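Local coordinates for Glyoxalase/Bleomycin resistance protein/dioxygenase domain (Frankia sp., PDB 2RK0) that belongs to the glyoxalase/bleomycin resistance protein/dioxygenase superfamily and is probably an enzyme or binding protein whose substrate is not established, at residues A[45-48]-A[49-53]. Numbering follows the deposited sequence.
Sequences GVLP and GGLSI
Gly45 and Ile53 form an antiparallel hydrogen-bonded pair across two strands, just before the loop that joins them, with N of Gly45 to O of Ile53 at 3.0 Å and N of Ile53 to O of Gly45 at 2.9 Å. Val46 faces Ser52 as the next, non-hydrogen-bonded pair. Beyond it, Leu47 N donates to Leu51 O at 2.8 Å, and a type II turn from Leu47 to Gly50 is closed by a hydrogen bond from Gly50 N to Leu47 O at 2.9 Å. Gly49, third in the turn, and Gly50 both have positive phi, which suits residues without a side chain. A water bridges the loop, donating to Pro48 O and accepting from Leu51 N, both at 2.8 Å.

Apolar contact gathers on one face. With CG of Leu47 anti to its carbonyl carbon (chi1 -57°), methyl CD1 presses against CD1 of Ile53 at 3.3 Å, a tight fit, and also reaches CD2 of Leu51, whose side chain runs alongside in the same direction. Elsewhere, Val46 CG1 approaches the carbonyl oxygens of Gly50 and Leu51, each at 3.4 Å, while CG2 borders Ser52 OG, which is hydrogen-bonded to His44 NE2.

The hairpin links strands 40-46 and 52-58, the last two of a beta-alpha-beta-beta-beta module, as in the glyoxalase superfamily. Leu47 and Leu51 both touch Phe78 of strand 72-80, and Leu51 also packs on Val6 of the second subunit.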
ATOM      1  N   GLY A  45       8.778  -6.363  -9.386  1.00 21.52           N
ATOM      2  CA  GLY A  45      10.089  -6.401  -8.769  1.00 22.29           C
ATOM      3  C   GLY A  45       9.971  -6.617  -7.274  1.00 22.11           C
ATOM      4  O   GLY A  45       8.869  -6.609  -6.721  1.00 19.86           O
ATOM      5  N   VAL A  46      11.104  -6.822  -6.613  1.00 21.71           N
ATOM      6  CA  VAL A  46      11.097  -7.023  -5.172  1.00 22.49           C
ATOM      7  C   VAL A  46      12.082  -6.072  -4.522  1.00 22.67           C
ATOM      8  O   VAL A  46      13.116  -5.738  -5.104  1.00 21.92           O
ATOM      9  CB  VAL A  46      11.483  -8.468  -4.796  1.00 24.78           C
ATOM     10  CG1 VAL A  46      11.319  -8.667  -3.302  1.00 25.04           C
ATOM     11  CG2 VAL A  46      10.617  -9.456  -5.558  1.00 26.11           C
ATOM     12  N   LEU A  47      11.753  -5.629  -3.316  1.00 23.04           N
ATOM     13  CA  LEU A  47      12.610  -4.716  -2.573  1.00 24.62           C
ATOM     14  C   LEU A  47      13.444  -5.490  -1.571  1.00 26.34           C
ATOM     15  O   LEU A  47      13.140  -6.639  -1.252  1.00 27.62           O
ATOM     16  CB  LEU A  47      11.771  -3.715  -1.776  1.00 23.84           C
ATOM     17  CG  LEU A  47      10.746  -2.824  -2.471  1.00 24.63           C
ATOM     18  CD1 LEU A  47       9.989  -2.067  -1.406  1.00 26.15           C
ATOM     19  CD2 LEU A  47      11.424  -1.867  -3.432  1.00 25.57           C
ATOM     20  N   PRO A  48      14.529  -4.881  -1.081  1.00 27.65           N
ATOM     21  CA  PRO A  48      15.324  -5.606  -0.093  1.00 28.96           C
ATOM     22  C   PRO A  48      14.331  -5.846   1.051  1.00 31.42           C
ATOM     23  O   PRO A  48      13.471  -4.996   1.315  1.00 31.55           O
ATOM     24  CB  PRO A  48      16.400  -4.597   0.278  1.00 28.88           C
ATOM     25  CG  PRO A  48      16.630  -3.877  -1.036  1.00 28.66           C
ATOM     26  CD  PRO A  48      15.222  -3.663  -1.545  1.00 26.43           C
ATOM     27  N   GLY A  49      14.426  -6.992   1.713  1.00 30.99           N
ATOM     28  CA  GLY A  49      13.499  -7.279   2.787  1.00 31.41           C
ATOM     29  C   GLY A  49      12.388  -8.191   2.306  1.00 30.89           C
ATOM     30  O   GLY A  49      11.679  -8.788   3.112  1.00 32.76           O
ATOM     31  N   GLY A  50      12.215  -8.284   0.987  1.00 30.01           N
ATOM     32  CA  GLY A  50      11.200  -9.174   0.438  1.00 28.81           C
ATOM     33  C   GLY A  50       9.894  -8.625  -0.124  1.00 28.33           C
ATOM     34  O   GLY A  50       9.180  -9.357  -0.814  1.00 26.72           O
ATOM     35  N   LEU A  51       9.566  -7.366   0.150  1.00 26.10           N
ATOM     36  CA  LEU A  51       8.308  -6.808  -0.355  1.00 25.40           C
ATOM     37  C   LEU A  51       8.238  -6.727  -1.871  1.00 23.55           C
ATOM     38  O   LEU A  51       9.124  -6.165  -2.520  1.00 23.19           O
ATOM     39  CB  LEU A  51       8.047  -5.412   0.222  1.00 26.08           C
ATOM     40  CG  LEU A  51       6.760  -4.760  -0.308  1.00 27.95           C
ATOM     41  CD1 LEU A  51       5.550  -5.613   0.045  1.00 26.13           C
ATOM     42  CD2 LEU A  51       6.611  -3.369   0.270  1.00 27.16           C
ATOM     43  N   SER A  52       7.176  -7.297  -2.429  1.00 23.43           N
ATOM     44  CA  SER A  52       6.963  -7.280  -3.869  1.00 23.31           C
ATOM     45  C   SER A  52       6.175  -6.044  -4.264  1.00 22.31           C
ATOM     46  O   SER A  52       5.140  -5.739  -3.672  1.00 21.38           O
ATOM     47  CB  SER A  52       6.184  -8.519  -4.334  1.00 23.74           C
ATOM     48  OG  SER A  52       7.045  -9.594  -4.663  1.00 28.31           O
ATOM     49  N   ILE A  53       6.674  -5.338  -5.268  1.00 21.19           N
ATOM     50  CA  ILE A  53       6.001  -4.155  -5.771  1.00 21.16           C
ATOM     51  C   ILE A  53       5.864  -4.269  -7.279  1.00 20.63           C
ATOM     52  O   ILE A  53       6.851  -4.463  -7.998  1.00 19.51           O
ATOM     53  CB  ILE A  53       6.772  -2.863  -5.455  1.00 21.34           C
ATOM     54  CG1 ILE A  53       6.787  -2.627  -3.950  1.00 21.07           C
ATOM     55  CG2 ILE A  53       6.111  -1.678  -6.163  1.00 20.86           C
ATOM     56  CD1 ILE A  53       7.516  -1.385  -3.550  1.00 26.78           C
TER
HETATM   57  O   HOH W   1      10.780  -5.495   1.864  1.00 29.65           O